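Local coordinates for dehydrogenase (Sinorhizobium meliloti, PDB 3UOE), which is probably an NAD(P)-dependent oxidoreductase of the LDH2/MDH2 family, whose members act on malate, L-lactate and related 2-hydroxy acids, at residues 36-41 against 70-75; 82-87 against 136-141; 115-120 against 148-153. One frame throughout, in Å; residues are numbered along the deposited sequence.

Contact 1: 36-41 against 70-75; sequences VALLEK and QRLPLL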
ATOM      1  N   VAL A  36     -15.534  17.979  23.232  1.00  7.05           N
ATOM      2  CA  VAL A  36     -14.560  18.049  24.304  1.00  9.37           C
ATOM      3  C   VAL A  36     -15.211  17.900  25.684  1.00  8.11           C
ATOM      4  O   VAL A  36     -14.721  17.149  26.525  1.00  7.35           O
ATOM      5  CB  VAL A  36     -13.749  19.359  24.243  1.00  9.42           C
ATOM      6  CG1 VAL A  36     -12.904  19.524  25.508  1.00  7.74           C
ATOM      7  CG2 VAL A  36     -12.888  19.382  22.992  1.00  7.52           C
ATOM      8  N   ALA A  37     -16.314  18.602  25.910  1.00  6.71           N
ATOM      9  CA  ALA A  37     -16.978  18.549  27.210  1.00  9.83           C
ATOM     10  C   ALA A  37     -17.465  17.139  27.530  1.00  9.08           C
ATOM     11  O   ALA A  37     -17.371  16.696  28.670  1.00  9.42           O
ATOM     12  CB  ALA A  37     -18.143  19.567  27.288  1.00  9.92           C
ATOM     13  N   LEU A  38     -17.976  16.438  26.520  1.00  7.92           N
ATOM     14  CA  LEU A  38     -18.414  15.060  26.706  1.00  9.59           C
ATOM     15  C   LEU A  38     -17.235  14.148  27.059  1.00  7.35           C
ATOM     16  O   LEU A  38     -17.301  13.374  28.010  1.00  8.00           O
ATOM     17  CB  LEU A  38     -19.153  14.550  25.472  1.00  8.90           C
ATOM     18  CG  LEU A  38     -20.497  15.215  25.175  1.00 12.86           C
ATOM     19  CD1 LEU A  38     -20.942  14.921  23.750  1.00 11.21           C
ATOM     20  CD2 LEU A  38     -21.569  14.793  26.184  1.00 12.72           C
ATOM     21  N   LEU A  39     -16.152  14.246  26.301  1.00  7.49           N
ATOM     22  CA  LEU A  39     -14.957  13.480  26.631  1.00  7.12           C
ATOM     23  C   LEU A  39     -14.513  13.789  28.061  1.00  6.61           C
ATOM     24  O   LEU A  39     -14.272  12.890  28.858  1.00  5.94           O
ATOM     25  CB  LEU A  39     -13.815  13.796  25.663  1.00  6.04           C
ATOM     26  CG  LEU A  39     -13.585  12.983  24.381  1.00  7.34           C
ATOM     27  CD1 LEU A  39     -14.189  11.598  24.461  1.00  5.67           C
ATOM     28  CD2 LEU A  39     -14.049  13.711  23.134  1.00  6.97           C
ATOM     29  N   GLU A  40     -14.421  15.072  28.385  1.00  7.31           N
ATOM     30  CA  GLU A  40     -13.934  15.483  29.692  1.00  8.15           C
ATOM     31  C   GLU A  40     -14.824  14.997  30.832  1.00  8.15           C
ATOM     32  O   GLU A  40     -14.330  14.692  31.914  1.00  8.09           O
ATOM     33  CB  GLU A  40     -13.735  17.000  29.750  1.00  8.24           C
ATOM     34  CG  GLU A  40     -12.611  17.483  28.847  1.00  7.80           C
ATOM     35  CD  GLU A  40     -12.426  18.988  28.871  1.00  8.60           C
ATOM     36  OE1 GLU A  40     -13.364  19.714  29.264  1.00  8.10           O
ATOM     37  OE2 GLU A  40     -11.329  19.443  28.486  1.00  8.75           O
ATOM     38  N   LYS A  41     -16.127  14.916  30.595  1.00  8.79           N
ATOM     39  CA  LYS A  41     -17.027  14.346  31.597  1.00 10.23           C
ATOM     40  C   LYS A  41     -16.594  12.922  31.951  1.00  9.19           C
ATOM     41  O   LYS A  41     -16.971  12.383  32.980  1.00  8.66           O
ATOM     42  CB  LYS A  41     -18.468  14.321  31.083  1.00 14.47           C
ATOM     43  CG  LYS A  41     -19.235  15.626  31.258  1.00 22.94           C
ATOM     44  CD  LYS A  41     -20.583  15.569  30.535  1.00 25.70           C
ATOM     45  CE  LYS A  41     -21.548  16.626  31.067  1.00 34.50           C
ATOM     46  NZ  LYS A  41     -20.896  17.960  31.222  1.00 38.59           N
ATOM     47  N   GLN A  70     -20.280  10.735  14.180  1.00 10.04           N
ATOM     48  CA  GLN A  70     -21.126   9.556  14.398  1.00  8.38           C
ATOM     49  C   GLN A  70     -20.354   8.503  15.188  1.00  8.66           C
ATOM     50  O   GLN A  70     -20.942   7.607  15.788  1.00  8.59           O
ATOM     51  CB  GLN A  70     -21.676   8.979  13.084  1.00 10.53           C
ATOM     52  CG  GLN A  70     -20.669   8.198  12.242  1.00 13.39           C
ATOM     53  CD  GLN A  70     -21.256   7.696  10.919  1.00 19.12           C
ATOM     54  OE1 GLN A  70     -21.886   8.455  10.170  1.00 20.41           O
ATOM     55  NE2 GLN A  70     -21.036   6.414  10.620  1.00 16.47           N
ATOM     56  N   ARG A  71     -19.032   8.646  15.219  1.00  8.82           N
ATOM     57  CA  ARG A  71     -18.167   7.752  15.983  1.00  8.54           C
ATOM     58  C   ARG A  71     -18.161   8.047  17.481  1.00  7.59           C
ATOM     59  O   ARG A  71     -17.774   7.202  18.278  1.00  6.94           O
ATOM     60  CB  ARG A  71     -16.731   7.884  15.488  1.00  8.08           C
ATOM     61  CG  ARG A  71     -16.545   7.543  14.046  1.00  9.85           C
ATOM     62  CD  ARG A  71     -16.716   6.071  13.850  1.00  9.21           C
ATOM     63  NE  ARG A  71     -16.512   5.717  12.458  1.00 11.52           N
ATOM     64  CZ  ARG A  71     -16.155   4.508  12.045  1.00 11.60           C
ATOM     65  NH1 ARG A  71     -15.950   3.544  12.934  1.00  9.96           N
ATOM     66  NH2 ARG A  71     -15.995   4.273  10.747  1.00 12.10           N
ATOM     67  N   LEU A  72     -18.568   9.249  17.871  1.00  7.15           N
ATOM     68  CA  LEU A  72     -18.336   9.687  19.252  1.00  7.30           C
ATOM     69  C   LEU A  72     -19.114   8.920  20.337  1.00  6.35           C
ATOM     70  O   LEU A  72     -18.525   8.504  21.341  1.00  6.64           O
ATOM     71  CB  LEU A  72     -18.531  11.201  19.387  1.00  6.15           C
ATOM     72  CG  LEU A  72     -18.262  11.818  20.762  1.00  7.93           C
ATOM     73  CD1 LEU A  72     -16.832  11.506  21.247  1.00  6.64           C
ATOM     74  CD2 LEU A  72     -18.526  13.330  20.747  1.00  5.28           C
ATOM     75  N   PRO A  73     -20.431   8.726  20.145  1.00  5.82           N
ATOM     76  CA  PRO A  73     -21.246   8.105  21.196  1.00  6.65           C
ATOM     77  C   PRO A  73     -20.710   6.739  21.621  1.00  8.10           C
ATOM     78  O   PRO A  73     -20.784   6.378  22.803  1.00  7.23           O
ATOM     79  CB  PRO A  73     -22.621   7.961  20.535  1.00  8.68           C
ATOM     80  CG  PRO A  73     -22.653   9.065  19.525  1.00  9.88           C
ATOM     81  CD  PRO A  73     -21.242   9.103  18.977  1.00  7.12           C
ATOM     82  N   LEU A  74     -20.150   5.997  20.671  1.00  7.41           N
ATOM     83  CA  LEU A  74     -19.614   4.680  20.975  1.00  8.54           C
ATOM     84  C   LEU A  74     -18.384   4.820  21.892  1.00  9.02           C
ATOM     85  O   LEU A  74     -18.277   4.133  22.911  1.00  8.09           O
ATOM     86  CB  LEU A  74     -19.297   3.928  19.675  1.00  9.12           C
ATOM     87  CG  LEU A  74     -19.519   2.413  19.589  1.00 13.34           C
ATOM     88  CD1 LEU A  74     -20.908   2.009  20.047  1.00 13.40           C
ATOM     89  CD2 LEU A  74     -19.287   1.933  18.174  1.00 15.52           C
ATOM     90  N   LEU A  75     -17.475   5.730  21.547  1.00  7.20           N
ATOM     91  CA  LEU A  75     -16.318   5.995  22.397  1.00  7.52           C
ATOM     92  C   LEU A  75     -16.738   6.433  23.803  1.00  7.76           C
ATOM     93  O   LEU A  75     -16.196   5.949  24.803  1.00  7.02           O
ATOM     94  CB  LEU A  75     -15.423   7.064  21.776  1.00  7.55           C
ATOM     95  CG  LEU A  75     -14.837   6.755  20.397  1.00  9.86           C
ATOM     96  CD1 LEU A  75     -14.075   7.964  19.864  1.00  8.27           C
ATOM     97  CD2 LEU A  75     -13.938   5.519  20.434  1.00  8.05           C
TER
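Leu38 and Leu39 on one helix meet Leu72 on another in a small, wholly apolar helix-helix contact, buried in the helical part of the subunit. The three leucines touch through methyl groups alone, and no hydrogen bond spans the two segments. Leu72 is the shared partner and divides its two branches between its neighbours. Its CD1 meets Leu39 CD2 at 4.0 Å and the other methyl, Leu39 CD1, at 4.2 Å, while its CD2 lies 4.2 Å from Leu38 CD1. With CG anti to the backbone N (chi1 -177°), Leu72 extends from helix 72-80 toward helix 28-41. The backbones stay well apart, the nearest CA atoms being those of Leu39 and Leu75 at 8.7 Å. In this LDH2/MDH2-family fold, helices 28-41 and 72-80 pack beside helices 46-61 and 345-355. Leu354 and Leu351 of the C-terminal helix 345-355 touch Leu38 and Leu72, respectively, and Ala49 of helix 46-61 touches Leu39. Further along helix 72-80, Leu76 receives both Leu38 and Leu39, extending the leucine-rich interface by another turn.

Contact 2: 82-87 against 136-141; sequences GLANPT and NANHMG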
ATOM      1  N   GLY A  82     -15.602   1.223  31.020  1.00  8.84           N
ATOM      2  CA  GLY A  82     -14.284   0.715  31.363  1.00 10.77           C
ATOM      3  C   GLY A  82     -13.623  -0.090  30.256  1.00 13.17           C
ATOM      4  O   GLY A  82     -12.639  -0.797  30.484  1.00 11.89           O
ATOM      5  N   LEU A  83     -14.168   0.013  29.050  1.00  9.78           N
ATOM      6  CA  LEU A  83     -13.586  -0.638  27.890  1.00  8.39           C
ATOM      7  C   LEU A  83     -12.537   0.265  27.244  1.00 11.41           C
ATOM      8  O   LEU A  83     -11.611  -0.210  26.585  1.00 13.98           O
ATOM      9  CB  LEU A  83     -14.676  -0.973  26.879  1.00  8.35           C
ATOM     10  CG  LEU A  83     -15.716  -1.996  27.314  1.00 10.45           C
ATOM     11  CD1 LEU A  83     -16.828  -2.020  26.287  1.00  9.98           C
ATOM     12  CD2 LEU A  83     -15.076  -3.386  27.472  1.00 10.59           C
ATOM     13  N   ALA A  84     -12.702   1.572  27.421  1.00  9.39           N
ATOM     14  CA  ALA A  84     -11.696   2.544  27.009  1.00  8.78           C
ATOM     15  C   ALA A  84     -11.118   3.238  28.239  1.00 10.84           C
ATOM     16  O   ALA A  84     -11.857   3.598  29.165  1.00  9.38           O
ATOM     17  CB  ALA A  84     -12.289   3.573  26.047  1.00  7.94           C
ATOM     18  N   ASN A  85      -9.798   3.423  28.219  1.00  8.32           N
ATOM     19  CA  ASN A  85      -9.042   4.048  29.294  1.00  7.65           C
ATOM     20  C   ASN A  85      -8.854   5.540  29.011  1.00  7.06           C
ATOM     21  O   ASN A  85      -8.196   5.905  28.048  1.00  7.01           O
ATOM     22  CB  ASN A  85      -7.691   3.338  29.411  1.00  8.20           C
ATOM     23  CG  ASN A  85      -6.801   3.919  30.492  1.00 10.26           C
ATOM     24  OD1 ASN A  85      -6.953   5.074  30.895  1.00  8.60           O
ATOM     25  ND2 ASN A  85      -5.839   3.120  30.947  1.00  8.46           N
ATOM     26  N   PRO A  86      -9.430   6.408  29.861  1.00  7.19           N
ATOM     27  CA  PRO A  86      -9.485   7.841  29.538  1.00  6.54           C
ATOM     28  C   PRO A  86      -8.154   8.602  29.640  1.00  7.32           C
ATOM     29  O   PRO A  86      -8.053   9.688  29.068  1.00  7.88           O
ATOM     30  CB  PRO A  86     -10.501   8.399  30.554  1.00  7.13           C
ATOM     31  CG  PRO A  86     -10.441   7.453  31.728  1.00  6.71           C
ATOM     32  CD  PRO A  86     -10.081   6.088  31.149  1.00  7.49           C
ATOM     33  N   THR A  87      -7.154   8.054  30.321  1.00  6.68           N
ATOM     34  CA  THR A  87      -5.940   8.825  30.603  1.00  8.13           C
ATOM     35  C   THR A  87      -4.672   8.271  29.968  1.00  9.76           C
ATOM     36  O   THR A  87      -3.734   9.018  29.708  1.00  9.72           O
ATOM     37  CB  THR A  87      -5.656   8.913  32.113  1.00  7.94           C
ATOM     38  OG1 THR A  87      -5.605   7.585  32.653  1.00  7.91           O
ATOM     39  CG2 THR A  87      -6.726   9.726  32.822  1.00  6.04           C
ATOM     40  N   ASN A 136      -4.226  -3.174  21.294  1.00  7.05           N
ATOM     41  CA  ASN A 136      -5.006  -2.799  22.470  1.00  6.20           C
ATOM     42  C   ASN A 136      -5.246  -1.291  22.555  1.00  5.80           C
ATOM     43  O   ASN A 136      -5.152  -0.692  23.633  1.00  5.95           O
ATOM     44  CB  ASN A 136      -4.316  -3.322  23.738  1.00  6.38           C
ATOM     45  CG  ASN A 136      -5.248  -3.380  24.945  1.00  7.41           C
ATOM     46  OD1 ASN A 136      -6.460  -3.531  24.809  1.00  5.90           O
ATOM     47  ND2 ASN A 136      -4.672  -3.273  26.138  1.00  7.74           N
ATOM     48  N   ALA A 137      -5.544  -0.686  21.406  1.00  5.42           N
ATOM     49  CA  ALA A 137      -5.978   0.711  21.331  1.00  5.14           C
ATOM     50  C   ALA A 137      -7.330   0.810  20.624  1.00  5.36           C
ATOM     51  O   ALA A 137      -7.674  -0.042  19.820  1.00  5.30           O
ATOM     52  CB  ALA A 137      -4.943   1.561  20.604  1.00  3.65           C
ATOM     53  N   ASN A 138      -8.088   1.861  20.916  1.00  5.14           N
ATOM     54  CA  ASN A 138      -9.364   2.074  20.265  1.00  4.71           C
ATOM     55  C   ASN A 138      -9.225   2.683  18.881  1.00  5.20           C
ATOM     56  O   ASN A 138      -8.130   2.947  18.398  1.00  4.43           O
ATOM     57  CB  ASN A 138     -10.299   2.944  21.115  1.00  5.99           C
ATOM     58  CG  ASN A 138     -10.912   2.182  22.272  1.00  8.00           C
ATOM     59  OD1 ASN A 138     -12.042   1.684  22.177  1.00  7.35           O
ATOM     60  ND2 ASN A 138     -10.169   2.076  23.372  1.00  6.75           N
ATOM     61  N   HIS A 139     -10.374   2.908  18.264  1.00  6.86           N
ATOM     62  CA  HIS A 139     -10.468   3.253  16.856  1.00  7.92           C
ATOM     63  C   HIS A 139      -9.695   4.528  16.559  1.00  7.31           C
ATOM     64  O   HIS A 139      -9.764   5.497  17.317  1.00  7.39           O
ATOM     65  CB  HIS A 139     -11.945   3.400  16.474  1.00  7.50           C
ATOM     66  CG  HIS A 139     -12.185   3.483  15.001  1.00  9.08           C
ATOM     67  ND1 HIS A 139     -12.411   4.675  14.351  1.00  8.00           N
ATOM     68  CD2 HIS A 139     -12.250   2.520  14.052  1.00 10.31           C
ATOM     69  CE1 HIS A 139     -12.597   4.444  13.066  1.00  7.73           C
ATOM     70  NE2 HIS A 139     -12.496   3.147  12.856  1.00  8.01           N
HETATM   71  N   MSE A 140      -8.967   4.510  15.447  1.00  7.11           N
HETATM   72  CA  MSE A 140      -8.038   5.577  15.083  1.00  8.10           C
HETATM   73  C   MSE A 140      -8.705   6.736  14.358  1.00  7.83           C
HETATM   74  O   MSE A 140      -8.117   7.809  14.201  1.00  6.93           O
HETATM   75  CB  MSE A 140      -6.947   5.008  14.174  1.00  7.48           C
HETATM   76  CG  MSE A 140      -6.004   4.094  14.898  1.00  9.05           C
HETATM   77 SE   MSE A 140      -5.029   5.130  16.228  1.00 25.93          SE
HETATM   78  CE  MSE A 140      -4.639   3.667  17.494  1.00  8.44           C
ATOM     79  N   GLY A 141      -9.924   6.512  13.890  1.00  6.48           N
ATOM     80  CA  GLY A 141     -10.565   7.494  13.045  1.00  7.95           C
ATOM     81  C   GLY A 141      -9.833   7.625  11.722  1.00  7.66           C
ATOM     82  O   GLY A 141      -9.304   6.644  11.198  1.00  7.81           O
TER
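Asn138 turns its side-chain amide toward Ala84, and the nitrogen ND2 sits 3.7 Å from the methyl carbon CB of Ala84. The contact joins two connecting segments of the LDH2/MDH2-family fold: residues 82-87 lead from helix 72-80 to strand 91-96, and residues 136-141 carry the chain off the end of strand 129-137 in the large mixed sheet. The CA atoms of Ala84 and Asn138 approach to 7.2 Å, and it is the longer side chain of the asparagine that spans most of this separation.

Asn138 has CG anti to its own carbonyl carbon (chi1 -76°), which directs the amide at the opposing loop. ND2 lies close to the alanine methyl and CA, so the meeting there is van der Waals packing and no hydrogen bond links the two segments. The polar needs of the buried amide are met by other parts of the chain: OD1 accepts from Arg78 NE of helix 72-80, and ND2 donates to Gly107 O. Held at both ends, the amide should have little freedom to rotate, and its oxygen and nitrogen have distinct roles. The arginine that holds Asn138 OD1 also packs on Leu83 and Ala84.

Preceding this contact, Gly82 ends helix 72-80 in a Schellman motif with positive phi. After it, Asn85 OD1 accepts from the backbone N of Thr87, two residues on, which makes an Asx turn, and also from Thr88 N. The bond from Thr87 N to Asn85 OD1 is 3.0 Å long, with an N-H...O angle of 163°. Thr87 N stands tilted 24° from the plane of the Asn85 side-chain carbonyl.

Contact 3: 115-120 against 148-153; sequences DAMRVT and EAAARD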
ATOM      1  N   ASP A 115       1.191   9.819  20.469  1.00  9.92           N
ATOM      2  CA  ASP A 115       2.275   9.644  21.421  1.00 10.30           C
ATOM      3  C   ASP A 115       3.352   8.742  20.820  1.00  9.45           C
ATOM      4  O   ASP A 115       4.553   9.003  20.962  1.00  7.70           O
ATOM      5  CB  ASP A 115       1.763   9.088  22.751  1.00  9.99           C
ATOM      6  CG  ASP A 115       2.740   9.326  23.881  1.00 14.99           C
ATOM      7  OD1 ASP A 115       2.780  10.460  24.406  1.00 18.24           O
ATOM      8  OD2 ASP A 115       3.483   8.382  24.226  1.00 17.84           O
ATOM      9  N   ALA A 116       2.902   7.686  20.147  1.00  9.69           N
ATOM     10  CA  ALA A 116       3.788   6.776  19.429  1.00  9.40           C
ATOM     11  C   ALA A 116       4.600   7.530  18.384  1.00  9.12           C
ATOM     12  O   ALA A 116       5.785   7.253  18.178  1.00  8.86           O
ATOM     13  CB  ALA A 116       2.976   5.674  18.767  1.00  7.80           C
HETATM   14  N   MSE A 117       3.954   8.480  17.720  1.00  8.12           N
HETATM   15  CA  MSE A 117       4.635   9.289  16.721  1.00 10.29           C
HETATM   16  C   MSE A 117       5.721  10.150  17.360  1.00 10.88           C
HETATM   17  O   MSE A 117       6.832  10.251  16.835  1.00 12.09           O
HETATM   18  CB  MSE A 117       3.648  10.164  15.943  1.00  7.94           C
HETATM   19  CG  MSE A 117       4.321  10.952  14.832  1.00 13.86           C
HETATM   20 SE   MSE A 117       3.122  11.959  13.643  1.00 29.71          SE
HETATM   21  CE  MSE A 117       1.738  10.598  13.361  1.00  7.76           C
ATOM     22  N   ARG A 118       5.408  10.763  18.496  1.00 10.27           N
ATOM     23  CA  ARG A 118       6.383  11.596  19.190  1.00 11.45           C
ATOM     24  C   ARG A 118       7.612  10.778  19.575  1.00 12.89           C
ATOM     25  O   ARG A 118       8.750  11.207  19.382  1.00 12.71           O
ATOM     26  CB  ARG A 118       5.763  12.221  20.436  1.00 13.31           C
ATOM     27  CG  ARG A 118       6.786  12.800  21.415  1.00 17.88           C
ATOM     28  CD  ARG A 118       6.127  13.243  22.733  1.00 21.61           C
ATOM     29  NE  ARG A 118       5.715  12.117  23.576  1.00 21.49           N
ATOM     30  CZ  ARG A 118       6.530  11.466  24.400  1.00 18.50           C
ATOM     31  NH1 ARG A 118       7.803  11.822  24.487  1.00 20.80           N
ATOM     32  NH2 ARG A 118       6.074  10.455  25.129  1.00 20.91           N
ATOM     33  N   VAL A 119       7.369   9.590  20.118  1.00 12.24           N
ATOM     34  CA  VAL A 119       8.440   8.716  20.569  1.00 11.52           C
ATOM     35  C   VAL A 119       9.264   8.166  19.396  1.00 10.80           C
ATOM     36  O   VAL A 119      10.490   8.151  19.435  1.00 11.76           O
ATOM     37  CB  VAL A 119       7.875   7.550  21.414  1.00 12.27           C
ATOM     38  CG1 VAL A 119       8.960   6.493  21.679  1.00 10.33           C
ATOM     39  CG2 VAL A 119       7.268   8.079  22.721  1.00 10.80           C
ATOM     40  N   THR A 120       8.598   7.717  18.343  1.00  9.98           N
ATOM     41  CA  THR A 120       9.338   7.153  17.225  1.00 12.98           C
ATOM     42  C   THR A 120      10.123   8.226  16.480  1.00 11.55           C
ATOM     43  O   THR A 120      11.229   7.971  16.019  1.00 12.36           O
ATOM     44  CB  THR A 120       8.440   6.366  16.249  1.00 10.81           C
ATOM     45  OG1 THR A 120       7.425   7.231  15.729  1.00 15.50           O
ATOM     46  CG2 THR A 120       7.797   5.201  16.961  1.00  9.23           C
ATOM     47  N   GLU A 148      -0.805  13.300   7.580  1.00  8.68           N
ATOM     48  CA  GLU A 148      -0.609  14.721   7.353  1.00 10.19           C
ATOM     49  C   GLU A 148       0.316  15.317   8.401  1.00 10.20           C
ATOM     50  O   GLU A 148       1.155  16.155   8.081  1.00  9.36           O
ATOM     51  CB  GLU A 148      -1.949  15.452   7.368  1.00 12.32           C
ATOM     52  CG  GLU A 148      -1.857  16.927   7.026  1.00 16.81           C
ATOM     53  CD  GLU A 148      -3.219  17.591   6.996  1.00 27.62           C
ATOM     54  OE1 GLU A 148      -3.806  17.796   8.081  1.00 28.48           O
ATOM     55  OE2 GLU A 148      -3.704  17.895   5.887  1.00 37.86           O
ATOM     56  N   ALA A 149       0.151  14.885   9.653  1.00  9.01           N
ATOM     57  CA  ALA A 149       0.957  15.396  10.746  1.00  7.93           C
ATOM     58  C   ALA A 149       2.425  15.056  10.502  1.00 11.61           C
ATOM     59  O   ALA A 149       3.314  15.878  10.720  1.00 12.13           O
ATOM     60  CB  ALA A 149       0.493  14.818  12.062  1.00  8.24           C
ATOM     61  N   ALA A 150       2.678  13.833  10.056  1.00 10.39           N
ATOM     62  CA  ALA A 150       4.037  13.417   9.752  1.00 10.85           C
ATOM     63  C   ALA A 150       4.590  14.297   8.631  1.00 10.59           C
ATOM     64  O   ALA A 150       5.706  14.818   8.724  1.00 11.22           O
ATOM     65  CB  ALA A 150       4.061  11.940   9.353  1.00  7.73           C
ATOM     66  N   ALA A 151       3.796  14.471   7.579  1.00  9.26           N
ATOM     67  CA  ALA A 151       4.237  15.231   6.412  1.00 11.09           C
ATOM     68  C   ALA A 151       4.505  16.690   6.767  1.00 12.90           C
ATOM     69  O   ALA A 151       5.444  17.294   6.252  1.00 13.67           O
ATOM     70  CB  ALA A 151       3.225  15.124   5.265  1.00  9.24           C
ATOM     71  N   ARG A 152       3.694  17.253   7.655  1.00 10.17           N
ATOM     72  CA  ARG A 152       3.891  18.643   8.033  1.00 14.88           C
ATOM     73  C   ARG A 152       5.193  18.814   8.815  1.00 17.04           C
ATOM     74  O   ARG A 152       5.836  19.861   8.741  1.00 13.80           O
ATOM     75  CB  ARG A 152       2.691  19.192   8.811  1.00 14.92           C
ATOM     76  CG  ARG A 152       1.492  19.512   7.921  1.00 19.84           C
ATOM     77  CD  ARG A 152       0.557  20.498   8.587  1.00 26.97           C
ATOM     78  NE  ARG A 152      -0.819  20.343   8.130  1.00 36.61           N
ATOM     79  CZ  ARG A 152      -1.817  21.156   8.469  1.00 47.41           C
ATOM     80  NH1 ARG A 152      -1.584  22.201   9.260  1.00 47.79           N
ATOM     81  NH2 ARG A 152      -3.045  20.934   8.011  1.00 43.15           N
ATOM     82  N   ASP A 153       5.575  17.771   9.545  1.00 15.03           N
ATOM     83  CA  ASP A 153       6.847  17.740  10.252  1.00 17.57           C
ATOM     84  C   ASP A 153       7.990  17.380   9.316  1.00 15.32           C
ATOM     85  O   ASP A 153       9.106  17.116   9.762  1.00 16.92           O
ATOM     86  CB  ASP A 153       6.791  16.735  11.410  1.00 22.94           C
ATOM     87  CG  ASP A 153       6.088  17.299  12.644  1.00 29.96           C
ATOM     88  OD1 ASP A 153       6.044  18.540  12.799  1.00 28.61           O
ATOM     89  OD2 ASP A 153       5.585  16.499  13.463  1.00 33.07           O
TER
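Ala149 and Ala150, on helix 144-152, present a small-residue surface to the selenomethionine Met117 of helix 109-127. Glu148, at the start of the segment, makes no contact with 115-120 and pairs within its own helix and beyond: OE1 forms a salt bridge with Arg152 NH2, weak as a hydrogen bond, and a second with Arg62. Ala149 comes next, its CB directed at the other helix and lying 4.2 Å from Met117 SE. At Ala150 the selenium is 4.1 Å from the backbone N and 4.4 Å from CB, so it rests over the junction between the two alanines. The reach comes from an extended Met117 chain, with CG anti to the backbone N (chi1 -176°) and a bend only at chi3 (-44°). Leu288 and Leu290 of strand 285-291 also touch Met117, and Leu290 touches Ala150, placing both helices against one face of the large mixed sheet. Arg152 returns to Glu148, and Asp153, the first residue beyond the helical conformation, pairs through OD2 with Arg121 of helix 109-127, just past the segment 115-120. The chemistry thus divides between a buried junction, where the selenium, standing where methionine has sulfur, packs on the alanines without directional bonds, and charged pairs, of which Asp153-Arg121 links the residue that follows helix 144-152 to helix 109-127.

Contacts 1 and 2 are neighbours, with centres 12 Å apart, and helix 72-80 connects them: its Leu72 enters contact 1, and its end leads into segment 82-87. They also touch directly, Arg71 NH1 packing 3.5 Å from His139 CE1. Contact 3 lies about 19 Å from contact 2 and about 24 Å from contact 1, centre to centre, and touches neither. It is nevertheless interleaved with contact 2 along the chain, since helix 109-127, strand 129-137 and helix 144-152 follow in succession. In space the three centres form a bent path with contact 2 at the corner.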